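Side-chain contacts in DNA mismatch repair protein MLH3 (Saccharomyces cerevisiae S288C, PDB 6RMN), which takes part, here through its C-terminal domain, in DNA mismatch repair as a subunit of the MutLbeta heterodimer, correcting insertion-deletion loops: residues I55-E58 with E59-S63; I83-D86 with R87-D91; S98-K102 with W103-Y107; T205-E208 with C209-I213; L143-H146 with A147-K151. All blocks are in the same frame, centred on the assembly; numbering follows the deposited sequence.

Interaction 1: I55-E58 with E59-S63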
# COMPACT_ATOMS: atom_id res chain seq x y z
N ILE B 55 -10.69 15.52 -2.85
CA ILE B 55 -11.23 15.14 -4.15
C ILE B 55 -12.60 15.80 -4.32
O ILE B 55 -12.90 16.32 -5.40
CB ILE B 55 -11.33 13.57 -4.31
CG1 ILE B 55 -9.94 12.89 -4.22
CG2 ILE B 55 -12.06 13.17 -5.61
CD1 ILE B 55 -9.97 11.44 -3.76
N ARG B 56 -13.43 15.73 -3.26
CA ARG B 56 -14.79 16.25 -3.25
C ARG B 56 -14.85 17.76 -3.37
O ARG B 56 -15.71 18.25 -4.09
CB ARG B 56 -15.55 15.74 -2.02
CG ARG B 56 -16.00 14.30 -2.17
CD ARG B 56 -16.75 13.81 -0.95
NE ARG B 56 -17.10 12.38 -1.06
CZ ARG B 56 -18.20 11.91 -1.64
NH1 ARG B 56 -19.09 12.74 -2.16
NH2 ARG B 56 -18.42 10.61 -1.70
N LEU B 57 -13.91 18.48 -2.71
CA LEU B 57 -13.81 19.93 -2.75
C LEU B 57 -13.47 20.43 -4.13
O LEU B 57 -14.16 21.30 -4.65
CB LEU B 57 -12.79 20.48 -1.72
CG LEU B 57 -12.64 22.00 -1.71
CD1 LEU B 57 -13.85 22.69 -1.06
CD2 LEU B 57 -11.35 22.41 -1.10
N GLU B 58 -12.43 19.86 -4.74
CA GLU B 58 -12.00 20.24 -6.08
C GLU B 58 -13.11 20.01 -7.15
O GLU B 58 -13.19 20.80 -8.10
CB GLU B 58 -10.68 19.56 -6.44
CG GLU B 58 -9.55 20.01 -5.52
CD GLU B 58 -8.15 19.94 -6.10
OE1 GLU B 58 -8.03 19.58 -7.29
OE2 GLU B 58 -7.18 20.26 -5.37
N GLU B 59 -14.00 18.98 -6.95
CA GLU B 59 -15.14 18.70 -7.82
C GLU B 59 -16.18 19.80 -7.64
O GLU B 59 -16.77 20.26 -8.63
CB GLU B 59 -15.78 17.34 -7.48
CG GLU B 59 -14.99 16.13 -8.00
CD GLU B 59 -15.35 14.74 -7.49
OE1 GLU B 59 -16.25 14.60 -6.63
OE2 GLU B 59 -14.70 13.78 -7.96
N LEU B 60 -16.42 20.22 -6.38
CA LEU B 60 -17.39 21.27 -6.01
C LEU B 60 -16.99 22.63 -6.56
O LEU B 60 -17.83 23.35 -7.09
CB LEU B 60 -17.61 21.33 -4.48
CG LEU B 60 -18.44 20.19 -3.85
CD1 LEU B 60 -18.44 20.28 -2.36
CD2 LEU B 60 -19.86 20.17 -4.36
N PHE B 61 -15.68 22.96 -6.43
CA PHE B 61 -15.08 24.17 -6.95
C PHE B 61 -15.17 24.22 -8.46
O PHE B 61 -15.62 25.24 -9.00
CB PHE B 61 -13.63 24.33 -6.45
CG PHE B 61 -13.54 25.31 -5.31
CD1 PHE B 61 -13.61 26.68 -5.54
CD2 PHE B 61 -13.46 24.87 -4.00
CE1 PHE B 61 -13.57 27.59 -4.48
CE2 PHE B 61 -13.44 25.78 -2.94
CZ PHE B 61 -13.49 27.13 -3.18
N TYR B 62 -14.82 23.11 -9.14
CA TYR B 62 -14.89 23.00 -10.60
C TYR B 62 -16.33 23.27 -11.10
O TYR B 62 -16.50 24.02 -12.05
CB TYR B 62 -14.33 21.65 -11.10
CG TYR B 62 -14.52 21.43 -12.59
CD1 TYR B 62 -13.66 22.01 -13.52
CD2 TYR B 62 -15.61 20.71 -13.07
CE1 TYR B 62 -13.88 21.87 -14.89
CE2 TYR B 62 -15.85 20.57 -14.44
CZ TYR B 62 -14.97 21.14 -15.35
OH TYR B 62 -15.19 20.99 -16.70
N SER B 63 -17.34 22.71 -10.43
CA SER B 63 -18.75 22.92 -10.78
C SER B 63 -19.19 24.39 -10.61
O SER B 63 -19.83 24.93 -11.50
CB SER B 63 -19.65 22.02 -9.94
OG SER B 63 -19.37 20.66 -10.23
O HOH W 1 -18.14 16.62 -4.71
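Leu57 and Phe61, one helical turn apart, lie side by side and point the same way. The branch that touches is CD1 of Leu57, which meets the ring edge of Phe61 near its plane, 3.6 Å from CE2. Leu57 reaches it because its CG stands anti to the backbone N (chi1 180°), turning the branch along the helix toward the next turn. Beneath the pair, Phe61 N donates to Leu57 O at 2.9 Å, with a nearly straight N-H...O angle of 165°. On another side of the helix Ile55 and Glu59 also run alongside each other, CG2 of Ile55 lying 3.6 Å from OE2 of Glu59. A water bridges this turn, donating to Arg56 O at 3.0 Å and only weakly to Glu59 OE1. All of this belongs to helix 48-69, the long helix that supplies His49 and Glu53 to the two-zinc site, Glu53 binding both ions, and the Leu57 side chain is about 8 Å from a zinc ion. Leu189 of helix 183-196 packs on both Leu57 and Phe61, and His186 meets the Phe61 ring edge-to-face. Replacing Phe61 by an alanine is likely to leave Leu57 CD1 and the His186 ring without their shared aromatic partner and to open a gap against helix 183-196. The buried Glu58 carboxylate is held by His220 N, Asn221 N and a salt bridge to Arg54.

Interaction 2: I83-D86 with R87-D91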
# COMPACT_ATOMS: atom_id res chain seq x y z
N ILE B 83 -32.64 45.23 3.61
CA ILE B 83 -31.67 45.42 4.68
C ILE B 83 -31.31 46.89 4.84
O ILE B 83 -30.98 47.56 3.86
CB ILE B 83 -30.43 44.48 4.45
CG1 ILE B 83 -30.83 42.98 4.59
CG2 ILE B 83 -29.26 44.83 5.38
CD1 ILE B 83 -29.81 41.99 4.07
N GLU B 84 -31.38 47.39 6.08
CA GLU B 84 -31.02 48.76 6.42
C GLU B 84 -29.49 48.85 6.43
O GLU B 84 -28.82 48.00 7.03
CB GLU B 84 -31.59 49.17 7.78
CG GLU B 84 -33.00 49.75 7.72
CD GLU B 84 -33.69 49.93 9.06
OE1 GLU B 84 -33.06 50.50 9.98
OE2 GLU B 84 -34.87 49.53 9.18
N VAL B 85 -28.95 49.85 5.72
CA VAL B 85 -27.50 50.09 5.59
C VAL B 85 -27.13 51.56 5.81
O VAL B 85 -27.94 52.45 5.52
CB VAL B 85 -26.93 49.54 4.25
CG1 VAL B 85 -26.87 48.02 4.23
CG2 VAL B 85 -27.69 50.08 3.03
N ASP B 86 -25.88 51.82 6.26
CA ASP B 86 -25.29 53.16 6.44
C ASP B 86 -25.05 53.79 5.06
O ASP B 86 -25.04 53.07 4.06
CB ASP B 86 -23.91 53.06 7.15
CG ASP B 86 -23.94 52.75 8.63
OD1 ASP B 86 -24.84 53.28 9.34
OD2 ASP B 86 -23.05 52.00 9.10
N ARG B 87 -24.79 55.12 5.02
CA ARG B 87 -24.50 55.83 3.77
C ARG B 87 -23.23 55.26 3.10
O ARG B 87 -23.26 54.98 1.90
CB ARG B 87 -24.38 57.35 4.01
CG ARG B 87 -25.75 58.02 4.14
CD ARG B 87 -25.67 59.51 4.47
NE ARG B 87 -25.47 59.77 5.90
CZ ARG B 87 -26.45 59.86 6.80
NH1 ARG B 87 -27.71 59.70 6.43
NH2 ARG B 87 -26.16 60.11 8.07
N THR B 88 -22.17 55.00 3.89
CA THR B 88 -20.92 54.41 3.41
C THR B 88 -21.14 52.96 2.94
O THR B 88 -20.55 52.55 1.94
CB THR B 88 -19.83 54.48 4.49
OG1 THR B 88 -20.25 53.74 5.64
CG2 THR B 88 -19.48 55.91 4.88
N GLU B 89 -22.00 52.20 3.65
CA GLU B 89 -22.32 50.81 3.30
C GLU B 89 -23.08 50.78 1.99
O GLU B 89 -22.77 49.95 1.13
CB GLU B 89 -23.15 50.14 4.41
CG GLU B 89 -22.38 49.93 5.70
CD GLU B 89 -23.14 49.29 6.84
OE1 GLU B 89 -24.39 49.36 6.85
OE2 GLU B 89 -22.48 48.72 7.74
N ALA B 90 -24.05 51.71 1.82
CA ALA B 90 -24.87 51.87 0.62
C ALA B 90 -24.01 52.22 -0.59
O ALA B 90 -24.26 51.68 -1.67
CB ALA B 90 -25.93 52.94 0.85
N ASP B 91 -23.00 53.11 -0.41
CA ASP B 91 -22.06 53.51 -1.46
C ASP B 91 -21.18 52.33 -1.86
O ASP B 91 -20.96 52.10 -3.05
CB ASP B 91 -21.22 54.72 -1.01
CG ASP B 91 -21.99 56.04 -0.82
OD1 ASP B 91 -23.24 56.03 -0.94
OD2 ASP B 91 -21.33 57.07 -0.54
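Glu89 folds back over the start of its own helix to reach the backbone of Asp86. Its OE1 accepts from Asp86 N at 2.9 Å in an almost straight bond (N-H...O 172°), although the donor stands above the carboxylate plane, 36° out of it. The same oxygen lies against Val85, 3.4 Å from CA and 3.6 Å from CB, so the close-packed part of the contact is a carboxylate oxygen seated against Val85 and the backbone of Asp86. Glu89 gets there with CG anti to its carbonyl carbon and an extended chain beyond, which carries the carboxylate back toward the N-terminal end of the helix. Next to it, Val85 CG2 meets Ala90 CB at 4.0 Å, both residues being buried, and Ala90 N donates to Asp86 O at 2.8 Å to close the first helical turn.

The solvent side is looser. Asp86 is exposed, and its carboxylate makes no capping bond; instead OD2 of Asp86 stands 3.6 Å from Glu89 OE2, like charges close together, the two carboxylate planes 37° apart. This proximity would probably disfavour full charge on both groups, although Lys140 offers Glu89 OE1 a long, weak ion pair. Thr88 touches the preceding segment only lightly, its OG1 4.0 Å from Asp86 CB. Asp86 holds the N-cap position at this strand-to-helix turn, where strand 82-85, paired antiparallel with strand 117-124, leads into helix 87-101.

Interaction 3: S98-K102 with W103-Y107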
# COMPACT_ATOMS: atom_id res chain seq x y z
N SER B 98 -22.30 45.17 -9.64
CA SER B 98 -21.87 44.43 -10.83
C SER B 98 -21.10 43.16 -10.44
O SER B 98 -21.30 42.09 -11.05
CB SER B 98 -20.99 45.31 -11.71
OG SER B 98 -19.90 45.84 -10.96
N GLU B 99 -20.23 43.28 -9.43
CA GLU B 99 -19.44 42.18 -8.90
C GLU B 99 -20.31 41.10 -8.22
O GLU B 99 -20.15 39.91 -8.52
CB GLU B 99 -18.34 42.72 -7.96
CG GLU B 99 -17.12 41.82 -7.84
CD GLU B 99 -16.59 41.21 -9.12
OE1 GLU B 99 -16.41 41.96 -10.11
OE2 GLU B 99 -16.35 39.98 -9.14
N PHE B 100 -21.28 41.52 -7.38
CA PHE B 100 -22.20 40.60 -6.69
C PHE B 100 -23.13 39.84 -7.64
O PHE B 100 -23.50 38.72 -7.32
CB PHE B 100 -22.99 41.30 -5.58
CG PHE B 100 -22.22 41.49 -4.29
CD1 PHE B 100 -22.12 40.46 -3.37
CD2 PHE B 100 -21.60 42.70 -4.01
CE1 PHE B 100 -21.42 40.64 -2.17
CE2 PHE B 100 -20.89 42.88 -2.82
CZ PHE B 100 -20.80 41.85 -1.90
N LYS B 101 -23.49 40.44 -8.81
CA LYS B 101 -24.36 39.81 -9.83
C LYS B 101 -23.72 38.53 -10.40
O LYS B 101 -24.44 37.59 -10.71
CB LYS B 101 -24.69 40.79 -10.99
CG LYS B 101 -25.54 42.01 -10.61
CD LYS B 101 -27.06 41.75 -10.67
CE LYS B 101 -27.86 42.95 -10.22
NZ LYS B 101 -29.29 42.61 -10.00
N LYS B 102 -22.38 38.49 -10.51
CA LYS B 102 -21.62 37.33 -11.01
C LYS B 102 -21.77 36.09 -10.12
O LYS B 102 -21.59 34.97 -10.59
CB LYS B 102 -20.13 37.69 -11.15
CG LYS B 102 -19.85 38.85 -12.09
CD LYS B 102 -18.41 39.29 -11.98
CE LYS B 102 -18.16 40.54 -12.78
NZ LYS B 102 -16.75 40.97 -12.71
N TRP B 103 -22.07 36.31 -8.82
CA TRP B 103 -22.26 35.25 -7.83
C TRP B 103 -23.74 34.98 -7.53
O TRP B 103 -24.03 34.30 -6.55
CB TRP B 103 -21.48 35.58 -6.55
CG TRP B 103 -20.01 35.72 -6.78
CD1 TRP B 103 -19.30 36.89 -6.85
CD2 TRP B 103 -19.07 34.66 -7.05
NE1 TRP B 103 -17.97 36.62 -7.10
CE2 TRP B 103 -17.81 35.26 -7.24
CE3 TRP B 103 -19.19 33.26 -7.13
CZ2 TRP B 103 -16.66 34.50 -7.48
CZ3 TRP B 103 -18.05 32.52 -7.40
CH2 TRP B 103 -16.81 33.14 -7.60
N GLY B 104 -24.64 35.48 -8.37
CA GLY B 104 -26.08 35.28 -8.22
C GLY B 104 -26.74 36.17 -7.19
O GLY B 104 -27.93 36.00 -6.90
N ILE B 105 -25.99 37.14 -6.62
CA ILE B 105 -26.50 38.07 -5.61
C ILE B 105 -26.94 39.34 -6.34
O ILE B 105 -26.10 40.13 -6.77
CB ILE B 105 -25.44 38.31 -4.48
CG1 ILE B 105 -25.00 36.98 -3.81
CG2 ILE B 105 -25.95 39.34 -3.43
CD1 ILE B 105 -23.58 36.92 -3.41
N GLY B 106 -28.26 39.48 -6.51
CA GLY B 106 -28.86 40.61 -7.21
C GLY B 106 -29.57 41.56 -6.28
O GLY B 106 -30.49 41.15 -5.57
N TYR B 107 -29.15 42.83 -6.25
CA TYR B 107 -29.78 43.82 -5.39
C TYR B 107 -29.95 45.18 -6.06
O TYR B 107 -29.50 45.38 -7.20
CB TYR B 107 -29.05 43.96 -4.03
CG TYR B 107 -27.57 44.28 -4.10
CD1 TYR B 107 -27.13 45.57 -4.42
CD2 TYR B 107 -26.61 43.32 -3.81
CE1 TYR B 107 -25.77 45.87 -4.48
CE2 TYR B 107 -25.25 43.61 -3.86
CZ TYR B 107 -24.84 44.89 -4.20
OH TYR B 107 -23.50 45.19 -4.23
O HOH W 2 -16.30 38.83 -6.70
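A Schellman motif ends helix 87-101 here, with Phe100 and Ile105 meeting across it and Gly104 as its C-prime residue at positive phi (79°). Phe100 O grips two donors that come from opposite faces of its carbonyl plane: Ile105 N at 3.0 Å and Trp103 N at 3.2 Å. Gly104 N donates to Lys101 O, closing a type I turn. The side chains then fold over the end of the helix. Ile105 CD1 comes to the edge of the Phe100 ring, 3.8 Å from CD1, while Tyr107 crosses the ring obliquely, its plane turned 58° from that of Phe100 and its CE2 3.7 Å from Phe100 CB. The hydroxyl of Tyr107 is bonded to Phe93 O. With CG between its backbone N and carbonyl carbon (chi1 56°), Tyr107 swings back from the strand toward the helix. A serine in place of Phe100 would probably leave Ile105 CD1 and the Tyr107 ring facing a gap, and deprive His146 of its edge-to-face partner. Farther round, a water 2.8 Å from Trp103 NE1, in the plane of the indole, links it to Glu99 OE2. The other oxygen, Glu99 OE1, takes a 2.8 Å salt bridge from Lys102 NZ, which also bonds to Met158 O. The whole is a helix C-terminus turning through a glycine into strand 106-110, whose neighbour in the sheet is strand 117-124.

Interaction 4: T205-E208 with C209-I213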
# COMPACT_ATOMS: atom_id res chain seq x y z
N THR B 205 -11.98 -1.28 0.81
CA THR B 205 -11.32 -2.41 0.15
C THR B 205 -10.06 -1.87 -0.53
O THR B 205 -9.97 -0.66 -0.73
CB THR B 205 -12.26 -3.05 -0.88
OG1 THR B 205 -12.54 -2.11 -1.91
CG2 THR B 205 -13.56 -3.56 -0.27
N ARG B 206 -9.07 -2.72 -0.89
CA ARG B 206 -7.86 -2.24 -1.58
C ARG B 206 -8.24 -1.50 -2.88
O ARG B 206 -7.66 -0.47 -3.18
CB ARG B 206 -6.86 -3.40 -1.86
CG ARG B 206 -5.42 -2.91 -2.05
CD ARG B 206 -4.45 -4.04 -2.32
NE ARG B 206 -4.33 -4.30 -3.75
CZ ARG B 206 -3.31 -3.90 -4.51
NH1 ARG B 206 -2.29 -3.25 -3.97
NH2 ARG B 206 -3.29 -4.17 -5.81
N GLN B 207 -9.25 -2.01 -3.61
CA GLN B 207 -9.76 -1.42 -4.84
C GLN B 207 -10.31 0.00 -4.62
O GLN B 207 -10.01 0.90 -5.41
CB GLN B 207 -10.81 -2.35 -5.49
CG GLN B 207 -11.14 -2.05 -6.97
CD GLN B 207 -9.92 -1.87 -7.86
OE1 GLN B 207 -9.68 -0.77 -8.40
NE2 GLN B 207 -9.13 -2.93 -8.03
N GLU B 208 -11.06 0.23 -3.52
CA GLU B 208 -11.58 1.57 -3.19
C GLU B 208 -10.43 2.52 -2.86
O GLU B 208 -10.48 3.68 -3.27
CB GLU B 208 -12.62 1.52 -2.05
CG GLU B 208 -13.89 0.77 -2.38
CD GLU B 208 -14.85 0.53 -1.22
OE1 GLU B 208 -14.39 0.30 -0.08
OE2 GLU B 208 -16.08 0.56 -1.46
N CYS B 209 -9.39 2.03 -2.16
CA CYS B 209 -8.14 2.75 -1.82
C CYS B 209 -7.35 3.12 -3.09
O CYS B 209 -6.80 4.21 -3.17
CB CYS B 209 -7.27 1.93 -0.86
SG CYS B 209 -8.03 1.63 0.75
N ILE B 210 -7.32 2.21 -4.08
CA ILE B 210 -6.64 2.44 -5.35
C ILE B 210 -7.30 3.62 -6.07
O ILE B 210 -6.59 4.54 -6.48
CB ILE B 210 -6.53 1.13 -6.21
CG1 ILE B 210 -5.49 0.18 -5.57
CG2 ILE B 210 -6.16 1.44 -7.68
CD1 ILE B 210 -5.52 -1.33 -6.04
N ILE B 211 -8.65 3.61 -6.19
CA ILE B 211 -9.46 4.67 -6.81
C ILE B 211 -9.25 6.01 -6.09
O ILE B 211 -9.04 7.04 -6.75
CB ILE B 211 -10.96 4.26 -6.86
CG1 ILE B 211 -11.20 3.14 -7.88
CG2 ILE B 211 -11.86 5.47 -7.15
CD1 ILE B 211 -12.33 2.21 -7.56
N LEU B 212 -9.32 6.00 -4.73
CA LEU B 212 -9.12 7.20 -3.91
C LEU B 212 -7.77 7.87 -4.16
O LEU B 212 -7.74 9.08 -4.38
CB LEU B 212 -9.31 6.89 -2.41
CG LEU B 212 -10.75 6.86 -1.90
CD1 LEU B 212 -10.81 6.27 -0.52
CD2 LEU B 212 -11.36 8.25 -1.88
N ILE B 213 -6.66 7.11 -4.16
CA ILE B 213 -5.31 7.67 -4.40
C ILE B 213 -5.14 8.10 -5.86
O ILE B 213 -4.52 9.14 -6.11
CB ILE B 213 -4.18 6.73 -3.88
CG1 ILE B 213 -4.36 6.38 -2.38
CG2 ILE B 213 -2.76 7.30 -4.15
CD1 ILE B 213 -4.44 7.60 -1.33
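Ile210 lays its CD1 methyl over one face of the Arg206 guanidinium, 3.5 Å above the plane and offset toward the rim, with NH2 the nearest atom at 3.6 Å. The arginine bends at chi3 (90°) after leaving with CG anti to its backbone N, which turns the flat group toward the isoleucine branch one turn on. Gln207 and Ile211 cross in a looser version of this i to i+4 contact, the amide OE1 4.1 Å from CD1 of Ile211. Ile211 CD1 sits closer to the backbone, 3.4 Å from Gln207 O. Ahead of these pairs, Thr205 and Glu208 form a capping box at the N-terminus of helix 206-216. Thr205 OG1 accepts from Glu208 N at 3.2 Å. In return Glu208 OE1 accepts from Thr205 N at 3.0 Å, met on the anti side of its carboxylate and 28° out of the plane. On the buried face Cys209 packs on Val19 and Ile28 of the strands beneath, and Leu212 lies on Ile28 and Ile55, joining the helix to the antiparallel sheet and to helix 48-69. The reciprocal bonds give Glu208 N a partner that the preceding turn cannot supply, and the nearby helix N-terminus would probably favour the charged Glu208 carboxylate, whereas the Arg206 face meets an apolar methyl, without a hydrogen bond or salt bridge between the two side chains.

Interaction 5: L143-H146 with A147-K151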
# COMPACT_ATOMS: atom_id res chain seq x y z
N LEU B 143 -22.42 39.65 3.10
CA LEU B 143 -22.25 40.53 1.94
C LEU B 143 -21.23 41.65 2.22
O LEU B 143 -20.40 41.95 1.35
CB LEU B 143 -23.61 41.09 1.46
CG LEU B 143 -24.67 40.03 1.05
CD1 LEU B 143 -25.93 40.69 0.55
CD2 LEU B 143 -24.15 39.08 -0.00
N LEU B 144 -21.25 42.23 3.45
CA LEU B 144 -20.30 43.26 3.88
C LEU B 144 -18.88 42.71 3.91
O LEU B 144 -17.97 43.41 3.47
CB LEU B 144 -20.65 43.83 5.26
CG LEU B 144 -21.67 44.94 5.29
CD1 LEU B 144 -22.18 45.14 6.69
CD2 LEU B 144 -21.10 46.25 4.75
N GLN B 145 -18.70 41.48 4.42
CA GLN B 145 -17.42 40.77 4.50
C GLN B 145 -16.77 40.70 3.10
O GLN B 145 -15.61 41.12 2.96
CB GLN B 145 -17.62 39.38 5.11
CG GLN B 145 -16.34 38.59 5.40
CD GLN B 145 -16.67 37.13 5.64
OE1 GLN B 145 -17.29 36.45 4.80
NE2 GLN B 145 -16.28 36.61 6.79
N HIS B 146 -17.53 40.27 2.07
CA HIS B 146 -17.04 40.23 0.69
C HIS B 146 -16.76 41.63 0.10
O HIS B 146 -15.73 41.80 -0.56
CB HIS B 146 -17.95 39.42 -0.24
CG HIS B 146 -17.31 39.19 -1.57
ND1 HIS B 146 -16.08 38.54 -1.68
CD2 HIS B 146 -17.72 39.55 -2.81
CE1 HIS B 146 -15.80 38.52 -2.97
NE2 HIS B 146 -16.75 39.11 -3.69
N ALA B 147 -17.65 42.62 0.36
CA ALA B 147 -17.49 44.00 -0.10
C ALA B 147 -16.20 44.61 0.46
O ALA B 147 -15.48 45.30 -0.27
CB ALA B 147 -18.69 44.83 0.32
N HIS B 148 -15.91 44.35 1.76
CA HIS B 148 -14.69 44.81 2.43
C HIS B 148 -13.48 44.05 1.91
O HIS B 148 -12.42 44.63 1.77
CB HIS B 148 -14.80 44.70 3.96
CG HIS B 148 -15.72 45.70 4.57
ND1 HIS B 148 -15.53 47.07 4.40
CD2 HIS B 148 -16.81 45.51 5.35
CE1 HIS B 148 -16.53 47.65 5.05
NE2 HIS B 148 -17.31 46.75 5.64
N ASP B 149 -13.65 42.75 1.57
CA ASP B 149 -12.57 41.95 1.00
C ASP B 149 -12.10 42.57 -0.32
O ASP B 149 -10.90 42.73 -0.54
CB ASP B 149 -13.00 40.46 0.84
CG ASP B 149 -12.80 39.62 2.09
OD1 ASP B 149 -12.12 40.11 3.04
OD2 ASP B 149 -13.29 38.46 2.11
N LEU B 150 -13.06 42.99 -1.16
CA LEU B 150 -12.82 43.63 -2.45
C LEU B 150 -12.20 45.00 -2.29
O LEU B 150 -11.20 45.29 -2.94
CB LEU B 150 -14.13 43.74 -3.25
CG LEU B 150 -14.72 42.43 -3.74
CD1 LEU B 150 -16.20 42.58 -4.05
CD2 LEU B 150 -13.97 41.89 -4.93
N LYS B 151 -12.76 45.83 -1.39
CA LYS B 151 -12.26 47.18 -1.18
C LYS B 151 -10.89 47.20 -0.48
O LYS B 151 -10.12 48.13 -0.71
CB LYS B 151 -13.31 48.07 -0.48
CG LYS B 151 -13.28 48.12 1.06
CD LYS B 151 -13.26 49.56 1.54
CE LYS B 151 -12.95 49.70 3.01
NZ LYS B 151 -12.75 51.13 3.39
O HOH W 3 -15.42 37.18 0.88
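With CG anti to its backbone N (chi1 -170°), His146 swings its ring along the helix, where Leu150, with CG anti to its own carbonyl carbon (chi1 -68°), comes over one face. The contact is a CH-pi interaction: Leu150 CG stands 4.2 Å from the ring centroid, 22° off the normal, and CD1 drops to 3.5 Å from NE2. At the ring edge, in its plane, a water lies 3.0 Å from ND1 and donates to Asp149 OD2 at 2.8 Å, so that it bridges the imidazole and the acid, whose ND1 and OD2 are 4.7 Å apart. His146 and Leu150 are an i to i+4 pair near the C-terminal end of helix 136-151, which packs beside helix 87-101; from there Phe100 meets the His146 ring edge-to-face, and Tyr96 touches Leu150. A second pair runs on another side of the helix, where Leu144 and His148 lie side by side. Leu144 CD2 is 3.9 Å from His148 NE2, while His148 CD2 comes to 3.0 Å from Leu144 O, the carbonyl that also accepts His148 N at 2.8 Å. Toward helix 183-196, Gln145 and Asp149 both touch Thr183.

Overall arrangement
Interactions 2, 3 and 5 form one cluster. Interactions 2 and 3 lie at the two ends of helix 87-101, their centres about 17 Å apart, and interaction 5, with its centre about 13 Å from each, lies on helix 136-151 alongside. Glu89 OE2 touches Leu144 CD1 at 3.7 Å, and Phe100 CZ lies 3.3 Å from Leu143 O. Interactions 1 and 4 make the other group, joined where Ile55 CD1 meets Leu212 O at 3.3 Å. Interaction 1 is the nearer to the zinc site, the Leu57 side chain about 8 Å from a zinc ion against about 13 Å for Leu212. Interactions 2 and 4, centres about 53 Å apart, lie on opposite sides of the chain's centre.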